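Local coordinates for NIF3-related protein (Bacillus cereus, PDB 2GX8) that is of unknown molecular function but, as a NIF3-family protein, carries a dimetal site that holds zinc and probably has a regulatory domain, at residues M337-H340 with V341-A345; E278-L281 with G282-A285; F284-H287 with V288-S291. All blocks are in the same frame, centred on the assembly; numbering follows the deposited sequence.

Interactions 2 and 3 follow one another through the start and body of helix 281-292 and share F284 and A285; their centres are 8 Å apart, and M279 CE packs 4.2 Å from H287 CG. Interaction 1, on helix 339-348, stands apart: its centre is about 20 Å from that of interaction 2, with nearest atoms about 10 Å apart, and about 21 Å from that of interaction 3. Strand 351-354 is common ground: M337 rests on I352 and F284 on V353. All three reach the second subunit, interactions 2 and 3 through A285 on V397, with K289 added in interaction 3; in interaction 1 the H340 side chain lies about 5 Å from zinc.

Interaction 1: residues M337-H340 with V341-A345; sequences MYYH and VAHDA
Y339 OH, gripped by hydrogen bonds to D72 OD2 and N358 OD1 of the second subunit, also lies 3.6 Å from H343 NE2, near the plane of the imidazole. One turn apart on helix 339-348, the two side chains run side by side in the same direction. The pair is T-shaped: the imidazole turns its edge to the phenol face, with centroids 5.0 Å apart and planes at 77°. H343 CD2 stands over that face toward the rim, 3.8 Å from Y339 CE1. A chi1 of -174° swings Y339 CG away from the backbone N and carries the ring alongside H343. Beneath the side chains the first helical turn is closed by A342 N bonding to Y338 O at 2.8 Å, with Y338 as the N-cap residue, followed by H343 N to Y339 O at 3.0 Å. D344 N continues the ladder to H340 O, while its carboxylate binds a buffer molecule. M337, just ahead of the helix, bends at chi2 and carries its methyl forward onto the first turn: CE meets V341 CG1 at a tight 3.2 Å and lies 4.0 Å from A342 CB. This end of the beta-alpha-beta unit 331-335, 339-348, 351-354 abuts the other subunit's metal centre. There Y339 stacks on H357 and H340 meets H93 edge-to-face, both of those histidines being zinc ligands. Anchored at its hydroxyl by two partners across the interface and flanked by H343, the phenol has little freedom to rotate. Packed on those ligands, Y339 and H340 probably form part of the second shell of the neighbouring zinc site.

Interaction 2: residues E278-L281 with G282-A285; sequences EMTL and GQFA
T280 and Q283 set their side chains at about a right angle, and M279 crosses Q283 obliquely; both of these neighbours at the end of strand 270-280 touch the glutamine, M279 CB near its CG and OE1, T280 OG1 near its CG and NE2. The Q283 chain folds back over the first turn of helix 281-292 because CG sits between the backbone N and the carbonyl carbon (chi1 41°) and the rest runs extended. CG thereby comes 3.1 Å from T280 OG1 and 3.7 Å from M279 CB. The terminal amide then presents NE2 to the same hydroxyl oxygen, a bent hydrogen bond of 3.3 Å between Q283 NE2 and T280 OG1 with the oxygen tilted 20° out of the amide plane. T280 is the N-cap: its OG1 also accepts a weak but straight bond from Q283 N, and has a further weak partner in L303 O. Behind the cap, F284 N bonds to T280 O at 2.9 Å, and A285 N takes L281 O at 2.8 Å with an N-H...O angle of 173°.

M279 leaves the strand toward the helix as an extended chain and lays its sulfur beside F284, SD 3.6 Å from F284 CA and near the plane of the ring at its edge. The F284 ring itself rests on V307, V310, V331 and V333; L281 covers V299 and V353 nearby. The strand passes directly into the helix, with F284 and L281 turned into the sheet and Q283 exposed. T280 OG1 takes up, weakly, a first-turn N-H that has no carbonyl a turn earlier in the helix, and the bent bond from the amide adds to the tie.

Interaction 3: residues F284-H287 with V288-S291; sequences FAEH and VKQS
V288 places CG2 beside its backbone N and anti to its carbonyl carbon, which drops this methyl onto the ring of F284, one helical turn earlier. It sits over one face, offset toward the rim, in a CH-pi contact 3.9 Å from the ring centroid and 25° off the normal; the closest ring atom to V288 CG2 is F284 CZ at 3.6 Å. With H287 CG anti to its backbone N (chi1 180°), the imidazole comes to lie beneath S291, but the placing of S291 CB and OG over this ring is doubtful, because CB is modelled too close to H287 O. Both pairs are i to i+4 neighbours of helix 281-292, an amphipathic helix whose V288 packs on V333 of the sheet and on L145 of helix 137-145. E286 and K289 lie side by side, pointing the same way, E286 bent at chi2 and K289 at chi3; E286 OE2 touches K289 CE at 3.3 Å but reaches K289 NZ only as a long salt bridge of 3.7 Å. The stronger partner of that ammonium is the C-terminal carboxylate of V397 in the second subunit, which makes K289 a link across the interface. Q290 N bonds to E286 O at 3.1 Å, and Q290 NE2 comes 3.9 Å from H287 CD2, the amide plane turned 45° to the ring.

Interaction 1: residues M337-H340 with V341-A345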
# COMPACT_ATOMS: atom_id res chain seq x y z
N MET C 337 15.76 12.26 -22.54
CA MET C 337 16.76 12.38 -21.48
C MET C 337 16.45 13.47 -20.42
O MET C 337 16.39 14.67 -20.74
CB MET C 337 18.13 12.60 -22.14
CG MET C 337 19.26 12.28 -21.24
SD MET C 337 19.20 10.55 -20.71
CE MET C 337 20.24 10.80 -19.35
N TYR C 338 16.26 13.05 -19.17
CA TYR C 338 15.99 13.97 -18.07
C TYR C 338 17.25 14.64 -17.53
O TYR C 338 18.32 14.03 -17.44
CB TYR C 338 15.25 13.29 -16.93
CG TYR C 338 13.77 13.20 -17.18
CD1 TYR C 338 13.14 11.97 -17.50
CD2 TYR C 338 12.97 14.36 -17.13
CE1 TYR C 338 11.75 11.90 -17.77
CE2 TYR C 338 11.60 14.31 -17.40
CZ TYR C 338 10.99 13.08 -17.72
OH TYR C 338 9.64 13.10 -17.98
N TYR C 339 17.10 15.88 -17.11
CA TYR C 339 18.23 16.67 -16.61
C TYR C 339 19.05 15.91 -15.59
O TYR C 339 20.25 15.77 -15.74
CB TYR C 339 17.70 17.98 -16.01
CG TYR C 339 18.75 19.00 -15.58
CD1 TYR C 339 19.05 19.20 -14.23
CD2 TYR C 339 19.39 19.79 -16.52
CE1 TYR C 339 20.01 20.16 -13.83
CE2 TYR C 339 20.35 20.76 -16.14
CZ TYR C 339 20.65 20.94 -14.80
OH TYR C 339 21.60 21.90 -14.45
N HIS C 340 18.38 15.41 -14.55
CA HIS C 340 19.07 14.72 -13.48
C HIS C 340 19.67 13.39 -13.93
O HIS C 340 20.77 13.03 -13.49
CB HIS C 340 18.21 14.61 -12.23
CG HIS C 340 17.90 15.95 -11.63
ND1 HIS C 340 18.86 16.72 -10.99
CD2 HIS C 340 16.74 16.68 -11.59
CE1 HIS C 340 18.31 17.85 -10.57
NE2 HIS C 340 17.03 17.85 -10.92
N VAL C 341 19.01 12.70 -14.84
CA VAL C 341 19.58 11.48 -15.35
C VAL C 341 20.85 11.81 -16.13
O VAL C 341 21.85 11.11 -16.01
CB VAL C 341 18.56 10.68 -16.16
CG1 VAL C 341 19.19 9.38 -16.64
CG2 VAL C 341 17.33 10.35 -15.27
N ALA C 342 20.84 12.92 -16.87
CA ALA C 342 22.00 13.33 -17.66
C ALA C 342 23.15 13.70 -16.74
O ALA C 342 24.29 13.35 -17.04
CB ALA C 342 21.67 14.44 -18.63
N HIS C 343 22.90 14.32 -15.59
CA HIS C 343 24.03 14.56 -14.66
C HIS C 343 24.55 13.22 -14.14
O HIS C 343 25.74 13.06 -13.94
CB HIS C 343 23.68 15.49 -13.49
CG HIS C 343 23.89 16.93 -13.79
ND1 HIS C 343 25.16 17.49 -13.91
CD2 HIS C 343 23.02 17.93 -14.04
CE1 HIS C 343 25.04 18.77 -14.21
NE2 HIS C 343 23.75 19.07 -14.27
N ASP C 344 23.63 12.26 -13.92
CA ASP C 344 24.01 10.93 -13.45
C ASP C 344 24.89 10.27 -14.49
O ASP C 344 25.87 9.62 -14.14
CB ASP C 344 22.80 10.03 -13.21
CG ASP C 344 22.03 10.40 -11.95
OD1 ASP C 344 22.59 11.13 -11.11
OD2 ASP C 344 20.88 9.93 -11.78
N ALA C 345 24.57 10.47 -15.77
CA ALA C 345 25.35 9.90 -16.87
C ALA C 345 26.76 10.51 -16.97
O ALA C 345 27.72 9.78 -17.20
CB ALA C 345 24.63 10.03 -18.16

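Interaction 2: residues E278-L281 with G282-A285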
# COMPACT_ATOMS: atom_id res chain seq x y z
N GLU C 278 36.19 4.11 -35.23
CA GLU C 278 36.16 5.04 -34.08
C GLU C 278 35.90 6.45 -34.59
O GLU C 278 36.36 6.83 -35.68
CB GLU C 278 37.50 4.99 -33.33
CG GLU C 278 37.53 5.66 -31.94
CD GLU C 278 38.95 5.81 -31.36
OE1 GLU C 278 39.79 6.48 -32.01
OE2 GLU C 278 39.23 5.28 -30.24
N MET C 279 35.16 7.22 -33.80
CA MET C 279 34.79 8.60 -34.08
C MET C 279 34.75 9.34 -32.76
O MET C 279 34.72 8.71 -31.68
CB MET C 279 33.34 8.68 -34.54
CG MET C 279 32.91 7.82 -35.68
SD MET C 279 31.19 8.21 -35.92
CE MET C 279 30.78 7.02 -37.20
N THR C 280 34.67 10.67 -32.85
CA THR C 280 34.48 11.49 -31.67
C THR C 280 32.98 11.52 -31.42
O THR C 280 32.20 11.08 -32.28
CB THR C 280 35.02 12.94 -31.83
OG1 THR C 280 34.25 13.66 -32.80
CG2 THR C 280 36.52 12.94 -32.25
N LEU C 281 32.57 12.02 -30.25
CA LEU C 281 31.17 12.09 -29.91
C LEU C 281 30.50 13.07 -30.87
O LEU C 281 29.45 12.79 -31.40
CB LEU C 281 31.02 12.55 -28.46
CG LEU C 281 29.64 12.70 -27.83
CD1 LEU C 281 28.79 11.43 -27.93
CD2 LEU C 281 29.83 13.12 -26.39
N GLY C 282 31.18 14.20 -31.14
CA GLY C 282 30.68 15.22 -32.07
C GLY C 282 30.31 14.70 -33.45
O GLY C 282 29.26 15.07 -33.98
N GLN C 283 31.17 13.86 -34.04
CA GLN C 283 30.85 13.24 -35.34
C GLN C 283 29.94 12.03 -35.24
O GLN C 283 29.27 11.68 -36.21
CB GLN C 283 32.08 12.88 -36.13
CG GLN C 283 33.15 12.29 -35.31
CD GLN C 283 34.42 12.15 -36.11
OE1 GLN C 283 34.52 11.30 -37.00
NE2 GLN C 283 35.42 12.97 -35.78
N PHE C 284 29.95 11.36 -34.10
CA PHE C 284 29.01 10.29 -33.93
C PHE C 284 27.61 10.89 -33.91
O PHE C 284 26.72 10.40 -34.57
CB PHE C 284 29.27 9.47 -32.68
CG PHE C 284 28.17 8.48 -32.42
CD1 PHE C 284 27.98 7.40 -33.28
CD2 PHE C 284 27.33 8.64 -31.32
CE1 PHE C 284 26.96 6.49 -33.05
CE2 PHE C 284 26.30 7.73 -31.07
CZ PHE C 284 26.11 6.66 -31.93
N ALA C 285 27.44 11.96 -33.13
CA ALA C 285 26.18 12.72 -33.05
C ALA C 285 25.64 13.14 -34.41
O ALA C 285 24.43 13.07 -34.61
CB ALA C 285 26.38 13.92 -32.22

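Interaction 3: residues F284-H287 with V288-S291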
# COMPACT_ATOMS: atom_id res chain seq x y z
N PHE C 284 29.95 11.36 -34.10
CA PHE C 284 29.01 10.29 -33.93
C PHE C 284 27.61 10.89 -33.91
O PHE C 284 26.72 10.40 -34.57
CB PHE C 284 29.27 9.47 -32.68
CG PHE C 284 28.17 8.48 -32.42
CD1 PHE C 284 27.98 7.40 -33.28
CD2 PHE C 284 27.33 8.64 -31.32
CE1 PHE C 284 26.96 6.49 -33.05
CE2 PHE C 284 26.30 7.73 -31.07
CZ PHE C 284 26.11 6.66 -31.93
N ALA C 285 27.44 11.96 -33.13
CA ALA C 285 26.18 12.72 -33.05
C ALA C 285 25.64 13.14 -34.41
O ALA C 285 24.43 13.07 -34.61
CB ALA C 285 26.38 13.92 -32.22
N GLU C 286 26.52 13.59 -35.32
CA GLU C 286 26.15 13.92 -36.71
C GLU C 286 25.67 12.68 -37.41
O GLU C 286 24.64 12.71 -38.10
CB GLU C 286 27.34 14.50 -37.52
CG GLU C 286 27.70 15.92 -37.13
CD GLU C 286 26.48 16.84 -37.22
OE1 GLU C 286 25.90 16.88 -38.34
OE2 GLU C 286 26.11 17.51 -36.20
N HIS C 287 26.42 11.60 -37.25
CA HIS C 287 26.07 10.31 -37.82
C HIS C 287 24.69 9.88 -37.31
O HIS C 287 23.90 9.40 -38.08
CB HIS C 287 27.10 9.25 -37.48
CG HIS C 287 26.78 7.91 -38.04
ND1 HIS C 287 26.35 6.86 -37.26
CD2 HIS C 287 26.82 7.44 -39.32
CE1 HIS C 287 26.13 5.80 -38.02
NE2 HIS C 287 26.40 6.13 -39.28
N VAL C 288 24.40 10.07 -36.03
CA VAL C 288 23.04 9.77 -35.55
C VAL C 288 21.97 10.57 -36.30
O VAL C 288 20.91 10.04 -36.58
CB VAL C 288 22.91 9.99 -34.05
CG1 VAL C 288 21.43 10.01 -33.60
CG2 VAL C 288 23.69 8.90 -33.35
N LYS C 289 22.27 11.81 -36.66
CA LYS C 289 21.28 12.68 -37.33
C LYS C 289 20.97 12.26 -38.75
O LYS C 289 19.82 12.22 -39.15
CB LYS C 289 21.69 14.17 -37.30
CG LYS C 289 21.88 14.71 -35.89
CD LYS C 289 21.72 16.22 -35.77
CE LYS C 289 22.82 16.98 -36.45
NZ LYS C 289 22.53 18.44 -36.44
N GLN C 290 22.02 11.96 -39.50
CA GLN C 290 21.89 11.56 -40.89
C GLN C 290 21.26 10.19 -40.95
O GLN C 290 20.32 9.93 -41.71
CB GLN C 290 23.28 11.60 -41.56
CG GLN C 290 23.41 10.97 -42.95
CD GLN C 290 23.68 9.45 -42.93
OE1 GLN C 290 23.29 8.73 -43.84
NE2 GLN C 290 24.36 8.98 -41.87
N SER C 291 21.78 9.35 -40.07
CA SER C 291 21.47 7.95 -39.96
C SER C 291 20.03 7.70 -39.52
O SER C 291 19.35 6.83 -40.06
CB SER C 291 22.45 7.42 -38.93
OG SER C 291 22.53 6.04 -38.90